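Hypothetical protein (Pseudomonas aeruginosa, PDB 2H9F) probably isomerises methylaconitate, as a member of the PrpF family whose relatives act in the methylcitrate route of propionate breakdown. Local coordinates at residues P5-I10 with W388-G393; D200-P205 with R254-L259; E227-R232 with A248-I253. One frame throughout, in Å; residues are numbered along the deposited sequence.

Contact 1: P5-I10 with W388-G393; sequences PPQIRI and WVRVPG
Arg9 lays its guanidinium flat on the indole of Trp388, a cation-pi stack across an antiparallel strand pair that joins the N-terminal strand 7-17 to the last strand, 388-392. Arg9 CZ sits 3.9 Å from the centroid of the five-membered ring, only 10° off its normal, while NH1 reaches out over the six-membered part. A bend at chi3 (-48°) folds the arginine chain back over the ring. The long, flat cation and the broad indole suit each other in area, so that the cation spreads over the ring. Arg390, extended from CG to NE, runs beside Arg9 on the same face. The two arginines converge on an acidic patch of the second subunit: Glu386 salt-bridges both, and Glu159 salt-bridges Arg390. Gln7 crosses Arg390 at about a right angle, its NE2 3.5 Å from Arg390 CB, and donates to the same Glu159.

The other face is apolar: Ile10 CB meets Val389 CG2 at 3.9 Å, and these beta-branched residues suit both an extended backbone and the cover given by Leu44 of helix 39-49 and by Phe25. Beneath the side chains, Ile8 pairs with Val391 and Ile10 with Val389, each through two backbone hydrogen bonds; the one from Ile10 N to Val389 O is nearly straight at 174°. Trp388 and Val389 also pair with a strand of the second subunit, carrying the sheet across the dimer interface. Beyond the paired residues, one water accepts from Gly393 N at 2.9 Å and lies 2.9 Å from Pro5 O, to which it can donate.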
loop_
_atom_site.group_PDB
_atom_site.type_symbol
_atom_site.label_atom_id
_atom_site.label_comp_id
_atom_site.label_asym_id
_atom_site.label_seq_id
_atom_site.Cartn_x
_atom_site.Cartn_y
_atom_site.Cartn_z
ATOM N N PRO A 5 -22.797 -8.351 -15.510
ATOM C CA PRO A 5 -22.925 -9.521 -14.674
ATOM C C PRO A 5 -22.187 -9.324 -13.402
ATOM O O PRO A 5 -21.387 -8.416 -13.300
ATOM C CB PRO A 5 -22.271 -10.620 -15.505
ATOM C CG PRO A 5 -22.300 -10.129 -16.896
ATOM C CD PRO A 5 -22.163 -8.651 -16.806
ATOM N N PRO A 6 -22.460 -10.167 -12.429
ATOM C CA PRO A 6 -21.785 -10.055 -11.177
ATOM C C PRO A 6 -20.294 -10.368 -11.299
ATOM O O PRO A 6 -19.851 -10.929 -12.258
ATOM C CB PRO A 6 -22.444 -11.114 -10.304
ATOM C CG PRO A 6 -23.548 -11.697 -11.096
ATOM C CD PRO A 6 -23.427 -11.274 -12.475
ATOM N N GLN A 7 -19.549 -9.992 -10.284
ATOM C CA GLN A 7 -18.169 -10.402 -10.195
ATOM C C GLN A 7 -18.097 -11.906 -10.023
ATOM O O GLN A 7 -19.012 -12.532 -9.477
ATOM C CB GLN A 7 -17.538 -9.726 -8.968
ATOM C CG GLN A 7 -17.503 -8.188 -9.048
ATOM C CD GLN A 7 -16.405 -7.596 -8.247
ATOM O OE1 GLN A 7 -15.325 -7.430 -8.750
ATOM N NE2 GLN A 7 -16.665 -7.329 -6.958
ATOM N N ILE A 8 -16.960 -12.450 -10.430
ATOM C CA ILE A 8 -16.551 -13.862 -10.237
ATOM C C ILE A 8 -15.937 -13.928 -8.848
ATOM O O ILE A 8 -15.263 -12.983 -8.441
ATOM C CB ILE A 8 -15.532 -14.242 -11.374
ATOM C CG1 ILE A 8 -16.244 -14.040 -12.703
ATOM C CG2 ILE A 8 -15.046 -15.641 -11.340
ATOM C CD1 ILE A 8 -17.575 -14.731 -12.800
ATOM N N ARG A 9 -16.236 -14.989 -8.096
ATOM C CA ARG A 9 -15.550 -15.266 -6.839
ATOM C C ARG A 9 -14.531 -16.402 -7.050
ATOM O O ARG A 9 -14.899 -17.507 -7.513
ATOM C CB ARG A 9 -16.543 -15.664 -5.725
ATOM C CG ARG A 9 -17.847 -14.821 -5.533
ATOM C CD ARG A 9 -18.484 -15.111 -4.129
ATOM N NE ARG A 9 -18.606 -16.554 -3.798
ATOM C CZ ARG A 9 -18.489 -17.125 -2.583
ATOM N NH1 ARG A 9 -18.237 -16.428 -1.485
ATOM N NH2 ARG A 9 -18.627 -18.438 -2.470
ATOM N N ILE A 10 -13.254 -16.102 -6.802
ATOM C CA ILE A 10 -12.121 -17.040 -7.003
ATOM C C ILE A 10 -11.473 -17.343 -5.681
ATOM O O ILE A 10 -11.026 -16.411 -4.976
ATOM C CB ILE A 10 -11.069 -16.516 -8.043
ATOM C CG1 ILE A 10 -11.767 -16.076 -9.321
ATOM C CG2 ILE A 10 -9.979 -17.607 -8.414
ATOM C CD1 ILE A 10 -10.908 -15.238 -10.204
ATOM N N TRP A 388 -12.255 -15.720 -0.857
ATOM C CA TRP A 388 -12.388 -15.557 -2.319
ATOM C C TRP A 388 -12.068 -14.117 -2.664
ATOM O O TRP A 388 -12.486 -13.186 -1.933
ATOM C CB TRP A 388 -13.836 -15.792 -2.705
ATOM C CG TRP A 388 -14.337 -17.175 -2.458
ATOM C CD1 TRP A 388 -14.424 -18.186 -3.371
ATOM C CD2 TRP A 388 -14.845 -17.691 -1.233
ATOM N NE1 TRP A 388 -14.916 -19.301 -2.780
ATOM C CE2 TRP A 388 -15.213 -19.026 -1.473
ATOM C CE3 TRP A 388 -15.033 -17.145 0.058
ATOM C CZ2 TRP A 388 -15.729 -19.836 -0.486
ATOM C CZ3 TRP A 388 -15.538 -17.949 1.046
ATOM C CH2 TRP A 388 -15.873 -19.293 0.780
ATOM N N VAL A 389 -11.319 -13.932 -3.736
ATOM C CA VAL A 389 -11.210 -12.631 -4.359
ATOM C C VAL A 389 -12.352 -12.481 -5.356
ATOM O O VAL A 389 -12.805 -13.474 -5.964
ATOM C CB VAL A 389 -9.846 -12.380 -5.054
ATOM C CG1 VAL A 389 -8.750 -12.264 -4.093
ATOM C CG2 VAL A 389 -9.487 -13.472 -6.155
ATOM N N ARG A 390 -12.748 -11.235 -5.590
ATOM C CA ARG A 390 -13.700 -10.916 -6.658
ATOM C C ARG A 390 -13.118 -10.026 -7.741
ATOM O O ARG A 390 -12.364 -9.100 -7.470
ATOM C CB ARG A 390 -14.940 -10.230 -6.124
ATOM C CG ARG A 390 -15.681 -10.976 -5.044
ATOM C CD ARG A 390 -17.052 -10.305 -4.856
ATOM N NE ARG A 390 -17.881 -11.057 -3.964
ATOM C CZ ARG A 390 -19.156 -10.806 -3.704
ATOM N NH1 ARG A 390 -19.808 -9.830 -4.327
ATOM N NH2 ARG A 390 -19.789 -11.564 -2.809
ATOM N N VAL A 391 -13.440 -10.355 -8.988
ATOM C CA VAL A 391 -13.165 -9.476 -10.084
ATOM C C VAL A 391 -14.377 -9.532 -11.025
ATOM O O VAL A 391 -15.109 -10.513 -11.028
ATOM C CB VAL A 391 -11.873 -9.845 -10.884
ATOM C CG1 VAL A 391 -10.627 -9.831 -9.966
ATOM C CG2 VAL A 391 -12.020 -11.169 -11.556
ATOM N N PRO A 392 -14.560 -8.490 -11.841
ATOM C CA PRO A 392 -15.549 -8.565 -12.915
ATOM C C PRO A 392 -15.235 -9.667 -13.933
ATOM O O PRO A 392 -14.088 -9.852 -14.335
ATOM C CB PRO A 392 -15.492 -7.154 -13.518
ATOM C CG PRO A 392 -15.004 -6.307 -12.398
ATOM C CD PRO A 392 -13.946 -7.155 -11.773
ATOM N N GLY A 393 -16.277 -10.370 -14.377
ATOM C CA GLY A 393 -16.097 -11.574 -15.167
ATOM C C GLY A 393 -15.561 -11.300 -16.560
ATOM O O GLY A 393 -14.983 -12.166 -17.187
HETATM O O HOH W 1 -18.779 -8.836 -14.451
#

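Contact 2: D200-P205 with R254-L259; sequences DDLEVP and RVAGAL
Strand 200-204 passes over helix 254-259 with 123° between their directions and 7.9 Å between their axes, the backbones coming closest where the CA atoms of Val204 and Ala256 are 5.6 Å apart. This is alpha/beta packing, an edge strand of the antiparallel pair 200-204 with 208-216 lying against helix 244-260, and no hydrogen bond links the two segments.

Ala256 is the hub. Its CB points at the strand and touches three neighbouring residues: the carbonyl oxygen of Glu203 at 3.6 Å, Val204 CG2 at 3.9 Å and Leu202 CD1 at 4.2 Å. A single methyl suits a place where strand backbone and helix come this near, with the Glu203 carbonyl directly against it. Leu202 lays its branched end on the peptide between Ala256 and Gly257. With CG anti to the backbone N (chi1 -177°), the leucine reaches out from the strand, and CD1 rests 3.7 Å from Ala256 O, while CD2 lies toward Gly257 N. Gly257 offers bare backbone to the leucine methyls.

Val204 gives a lesser share, using the CG2 branch, and it also packs on Phe210 of the adjoining strand and on Ile253 one turn back along the helix. Leu202 likewise leans on Ile253 and Arg260, so that the strand is gripped along the helix. The exposed Glu203 turns its carboxylate away, as befits a charged group at the margin, and contributes backbone instead. Leu202 CD1 finally comes within 3.8 Å of Gly257 N.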
loop_
_atom_site.group_PDB
_atom_site.type_symbol
_atom_site.label_atom_id
_atom_site.label_comp_id
_atom_site.label_asym_id
_atom_site.label_seq_id
_atom_site.Cartn_x
_atom_site.Cartn_y
_atom_site.Cartn_z
ATOM N N ASP A 200 43.362 -13.256 -0.784
ATOM C CA ASP A 200 44.337 -12.575 -1.641
ATOM C C ASP A 200 44.969 -11.418 -0.876
ATOM O O ASP A 200 44.468 -10.995 0.194
ATOM C CB ASP A 200 43.639 -12.004 -2.883
ATOM C CG ASP A 200 43.249 -13.077 -3.924
ATOM O OD1 ASP A 200 44.125 -13.511 -4.726
ATOM O OD2 ASP A 200 42.039 -13.428 -3.974
ATOM N N ASP A 201 46.081 -10.916 -1.394
ATOM C CA ASP A 201 46.649 -9.666 -0.878
ATOM C C ASP A 201 46.141 -8.569 -1.784
ATOM O O ASP A 201 46.497 -8.522 -2.944
ATOM C CB ASP A 201 48.163 -9.738 -0.838
ATOM C CG ASP A 201 48.653 -10.721 0.215
ATOM O OD1 ASP A 201 48.197 -10.608 1.378
ATOM O OD2 ASP A 201 49.467 -11.614 -0.115
ATOM N N LEU A 202 45.221 -7.754 -1.271
ATOM C CA LEU A 202 44.560 -6.763 -2.090
ATOM C C LEU A 202 45.285 -5.449 -1.946
ATOM O O LEU A 202 45.272 -4.847 -0.881
ATOM C CB LEU A 202 43.104 -6.609 -1.660
ATOM C CG LEU A 202 42.252 -5.638 -2.493
ATOM C CD1 LEU A 202 42.074 -6.127 -3.934
ATOM C CD2 LEU A 202 40.915 -5.418 -1.754
ATOM N N GLU A 203 45.882 -4.991 -3.032
ATOM C CA GLU A 203 46.576 -3.709 -3.046
ATOM C C GLU A 203 45.614 -2.546 -3.282
ATOM O O GLU A 203 44.998 -2.446 -4.348
ATOM C CB GLU A 203 47.595 -3.690 -4.159
ATOM C CG GLU A 203 48.992 -4.132 -3.792
ATOM C CD GLU A 203 49.993 -3.508 -4.755
ATOM O OE1 GLU A 203 50.329 -2.306 -4.577
ATOM O OE2 GLU A 203 50.405 -4.197 -5.721
ATOM N N VAL A 204 45.517 -1.655 -2.298
ATOM C CA VAL A 204 44.695 -0.461 -2.409
ATOM C C VAL A 204 45.598 0.792 -2.410
ATOM O O VAL A 204 46.038 1.258 -1.347
ATOM C CB VAL A 204 43.669 -0.390 -1.265
ATOM C CG1 VAL A 204 42.618 0.688 -1.569
ATOM C CG2 VAL A 204 43.012 -1.780 -1.035
ATOM N N PRO A 205 45.881 1.334 -3.610
ATOM C CA PRO A 205 46.787 2.466 -3.801
ATOM C C PRO A 205 46.571 3.609 -2.814
ATOM O O PRO A 205 45.444 4.115 -2.668
ATOM C CB PRO A 205 46.475 2.913 -5.231
ATOM C CG PRO A 205 46.110 1.649 -5.924
ATOM C CD PRO A 205 45.327 0.868 -4.901
ATOM N N ARG A 254 36.834 -0.978 -2.149
ATOM C CA ARG A 254 35.821 -1.595 -2.983
ATOM C C ARG A 254 36.285 -1.566 -4.456
ATOM O O ARG A 254 36.190 -2.556 -5.154
ATOM C CB ARG A 254 34.465 -0.876 -2.814
ATOM C CG ARG A 254 33.245 -1.682 -3.331
ATOM C CD ARG A 254 31.925 -0.884 -3.301
ATOM N NE ARG A 254 31.895 0.148 -4.336
ATOM C CZ ARG A 254 31.564 -0.031 -5.620
ATOM N NH1 ARG A 254 31.139 -1.180 -6.094
ATOM N NH2 ARG A 254 31.611 0.991 -6.434
ATOM N N VAL A 255 36.822 -0.435 -4.901
ATOM C CA VAL A 255 37.294 -0.292 -6.296
ATOM C C VAL A 255 38.485 -1.210 -6.612
ATOM O O VAL A 255 38.556 -1.833 -7.683
ATOM C CB VAL A 255 37.637 1.212 -6.591
ATOM C CG1 VAL A 255 38.300 1.394 -7.952
ATOM C CG2 VAL A 255 36.370 2.065 -6.507
ATOM N N ALA A 256 39.422 -1.281 -5.679
ATOM C CA ALA A 256 40.565 -2.181 -5.782
ATOM C C ALA A 256 40.106 -3.650 -5.970
ATOM O O ALA A 256 40.590 -4.349 -6.862
ATOM C CB ALA A 256 41.445 -2.028 -4.555
ATOM N N GLY A 257 39.144 -4.086 -5.166
ATOM C CA GLY A 257 38.567 -5.437 -5.299
ATOM C C GLY A 257 37.812 -5.636 -6.595
ATOM O O GLY A 257 37.895 -6.709 -7.203
ATOM N N ALA A 258 37.090 -4.606 -7.040
ATOM C CA ALA A 258 36.374 -4.688 -8.318
ATOM C C ALA A 258 37.336 -4.925 -9.430
ATOM O O ALA A 258 37.064 -5.703 -10.342
ATOM C CB ALA A 258 35.626 -3.419 -8.595
ATOM N N LEU A 259 38.434 -4.178 -9.390
ATOM C CA LEU A 259 39.481 -4.300 -10.391
ATOM C C LEU A 259 40.057 -5.704 -10.379
ATOM O O LEU A 259 40.164 -6.359 -11.416
ATOM C CB LEU A 259 40.606 -3.293 -10.131
ATOM C CG LEU A 259 40.425 -1.923 -10.784
ATOM C CD1 LEU A 259 41.247 -0.889 -10.050
ATOM C CD2 LEU A 259 40.784 -1.981 -12.270
#

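Contact 3: E227-R232 with A248-I253; sequences EEIGYR and ARFERI
Arg249, the first residue of helix 248-253 to touch the facing loop, reaches over to Ile229 and holds a type I beta turn, Glu227 to Gly230, against the helix. Its chain is extended from CG to NE, with CG anti to the backbone N (chi1 -166°), which gives the span needed to place NH1 2.8 Å from Ile229 O. That bond lies in the carbonyl plane, although the oxygen is tilted 19° from the guanidinium plane. Water 2 donates to Glu228 O and accepts a weak bond from Arg249 NH2, so the arginine reaches two successive carbonyls of the turn, one directly and one through the water. A long side chain with several N-H groups suits this bridging place.

Phe250 follows, and its ring touches both Ile229 and Tyr231, with CE1 to the first and CZ and CE2 to the second. Ile229 CD1 meets Phe250 CE1 at 3.6 Å, the two side chains crossing at about a right angle. Against the face of Tyr231, toward its rim, lies Phe250 CZ. The ring planes are turned by 40°, an oblique pairing, with centroids 5.2 Å apart. Both rings also meet Phe281 of strand 278-283, which makes a small aromatic cluster, and the hydroxyl of Tyr231 is hydrogen-bonded to Gln246, earlier on the same helix.

One turn after Arg249 comes Ile253, a branched aliphatic residue suited to the hydrophobic interior, where Leu202 and Ile279 also touch it. The last link from the helix is Ile253 CD1, 4.2 Å from Ile229 CG2.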
loop_
_atom_site.group_PDB
_atom_site.type_symbol
_atom_site.label_atom_id
_atom_site.label_comp_id
_atom_site.label_asym_id
_atom_site.label_seq_id
_atom_site.Cartn_x
_atom_site.Cartn_y
_atom_site.Cartn_z
ATOM N N GLU A 227 40.105 -5.645 11.743
ATOM C CA GLU A 227 41.293 -5.192 12.466
ATOM C C GLU A 227 42.317 -4.582 11.508
ATOM O O GLU A 227 42.877 -3.520 11.766
ATOM C CB GLU A 227 41.946 -6.335 13.238
ATOM C CG GLU A 227 43.031 -5.854 14.233
ATOM C CD GLU A 227 43.774 -7.009 14.961
ATOM O OE1 GLU A 227 43.125 -8.022 15.361
ATOM O OE2 GLU A 227 45.019 -6.886 15.147
ATOM N N GLU A 228 42.537 -5.253 10.385
ATOM C CA GLU A 228 43.569 -4.820 9.482
ATOM C C GLU A 228 43.266 -3.438 8.894
ATOM O O GLU A 228 44.172 -2.653 8.663
ATOM C CB GLU A 228 43.796 -5.850 8.377
ATOM C CG GLU A 228 45.142 -5.666 7.688
ATOM C CD GLU A 228 45.443 -6.689 6.607
ATOM O OE1 GLU A 228 44.642 -7.646 6.418
ATOM O OE2 GLU A 228 46.507 -6.519 5.960
ATOM N N ILE A 229 42.006 -3.144 8.638
ATOM C CA ILE A 229 41.666 -1.880 8.003
ATOM C C ILE A 229 41.320 -0.816 9.030
ATOM O O ILE A 229 40.854 0.255 8.668
ATOM C CB ILE A 229 40.504 -2.017 7.009
ATOM C CG1 ILE A 229 39.215 -2.429 7.728
ATOM C CG2 ILE A 229 40.883 -2.991 5.883
ATOM C CD1 ILE A 229 37.999 -2.225 6.878
ATOM N N GLY A 230 41.498 -1.139 10.307
ATOM C CA GLY A 230 41.476 -0.147 11.360
ATOM C C GLY A 230 40.189 -0.066 12.117
ATOM O O GLY A 230 39.942 0.924 12.781
ATOM N N TYR A 231 39.370 -1.099 11.995
ATOM C CA TYR A 231 38.072 -1.150 12.638
ATOM C C TYR A 231 37.986 -2.314 13.611
ATOM O O TYR A 231 38.760 -3.260 13.588
ATOM C CB TYR A 231 36.928 -1.224 11.605
ATOM C CG TYR A 231 36.765 0.062 10.831
ATOM C CD1 TYR A 231 37.647 0.394 9.815
ATOM C CD2 TYR A 231 35.780 0.981 11.156
ATOM C CE1 TYR A 231 37.528 1.591 9.112
ATOM C CE2 TYR A 231 35.653 2.186 10.455
ATOM C CZ TYR A 231 36.537 2.483 9.442
ATOM O OH TYR A 231 36.440 3.671 8.754
ATOM N N ARG A 232 36.991 -2.213 14.464
ATOM C CA ARG A 232 36.789 -3.103 15.570
ATOM C C ARG A 232 35.815 -4.185 15.144
ATOM O O ARG A 232 35.868 -5.300 15.639
ATOM C CB ARG A 232 36.223 -2.262 16.697
ATOM C CG ARG A 232 35.765 -3.004 17.844
ATOM C CD ARG A 232 36.867 -3.436 18.672
ATOM N NE ARG A 232 36.333 -3.645 20.016
ATOM C CZ ARG A 232 36.915 -4.404 20.929
ATOM N NH1 ARG A 232 38.103 -4.981 20.692
ATOM N NH2 ARG A 232 36.292 -4.566 22.088
ATOM N N ALA A 248 35.144 7.460 1.724
ATOM C CA ALA A 248 35.993 7.515 0.530
ATOM C C ALA A 248 37.049 6.406 0.579
ATOM O O ALA A 248 37.398 5.806 -0.437
ATOM C CB ALA A 248 36.663 8.888 0.403
ATOM N N ARG A 249 37.560 6.149 1.769
ATOM C CA ARG A 249 38.548 5.102 1.974
ATOM C C ARG A 249 37.970 3.718 1.685
ATOM O O ARG A 249 38.628 2.869 1.077
ATOM C CB ARG A 249 39.050 5.169 3.425
ATOM C CG ARG A 249 40.297 4.370 3.713
ATOM C CD ARG A 249 40.811 4.647 5.132
ATOM N NE ARG A 249 41.935 3.766 5.481
ATOM C CZ ARG A 249 41.836 2.615 6.149
ATOM N NH1 ARG A 249 40.663 2.158 6.564
ATOM N NH2 ARG A 249 42.929 1.909 6.406
ATOM N N PHE A 250 36.748 3.477 2.141
ATOM C CA PHE A 250 36.089 2.193 1.879
ATOM C C PHE A 250 35.871 1.998 0.386
ATOM O O PHE A 250 36.038 0.891 -0.148
ATOM C CB PHE A 250 34.734 2.116 2.607
ATOM C CG PHE A 250 34.823 1.606 3.983
ATOM C CD1 PHE A 250 35.221 0.303 4.230
ATOM C CD2 PHE A 250 34.463 2.413 5.069
ATOM C CE1 PHE A 250 35.297 -0.176 5.561
ATOM C CE2 PHE A 250 34.531 1.941 6.372
ATOM C CZ PHE A 250 34.948 0.644 6.622
ATOM N N GLU A 251 35.496 3.085 -0.292
ATOM C CA GLU A 251 35.233 3.021 -1.713
ATOM C C GLU A 251 36.506 2.674 -2.465
ATOM O O GLU A 251 36.447 2.020 -3.506
ATOM C CB GLU A 251 34.642 4.332 -2.225
ATOM C CG GLU A 251 34.446 4.423 -3.772
ATOM C CD GLU A 251 33.396 3.460 -4.339
ATOM O OE1 GLU A 251 32.724 2.772 -3.526
ATOM O OE2 GLU A 251 33.260 3.392 -5.613
ATOM N N ARG A 252 37.651 3.105 -1.949
ATOM C CA ARG A 252 38.920 2.789 -2.598
ATOM C C ARG A 252 39.226 1.304 -2.515
ATOM O O ARG A 252 39.732 0.693 -3.466
ATOM C CB ARG A 252 40.043 3.650 -2.015
ATOM C CG ARG A 252 40.113 4.977 -2.747
ATOM C CD ARG A 252 40.373 6.128 -1.850
ATOM N NE ARG A 252 41.799 6.317 -1.627
ATOM C CZ ARG A 252 42.602 7.060 -2.385
ATOM N NH1 ARG A 252 42.144 7.706 -3.466
ATOM N NH2 ARG A 252 43.887 7.142 -2.054
ATOM N N ILE A 253 38.870 0.722 -1.387
ATOM C CA ILE A 253 39.038 -0.715 -1.189
ATOM C C ILE A 253 38.074 -1.461 -2.101
ATOM O O ILE A 253 38.462 -2.425 -2.794
ATOM C CB ILE A 253 38.817 -1.140 0.270
ATOM C CG1 ILE A 253 39.742 -0.347 1.218
ATOM C CG2 ILE A 253 39.127 -2.614 0.415
ATOM C CD1 ILE A 253 39.540 -0.589 2.663
HETATM O O HOH W 2 44.450 0.133 8.384
#

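Contacts 2 and 3 share helix 244-260 and lie about 11 Å apart, centre to centre. Consecutive turns of that helix receive first the loop 227-232 and then strand 200-204, and the two contacts meet where Val204 CG1 lies 3.5 Å from Arg252 O and Leu202 CD2 lies 4.0 Å from Ile253 CG2. Contact 1 sits about 58 Å from both, centre to centre, on the other side of the chain's centre; it pairs residues near the two ends of the chain, and both other contacts fall between them in sequence. It alone meets the second subunit. A bound cobalt ion lies about 8 Å from the side chain of Pro392 in contact 1, too far for that side chain to be a ligand.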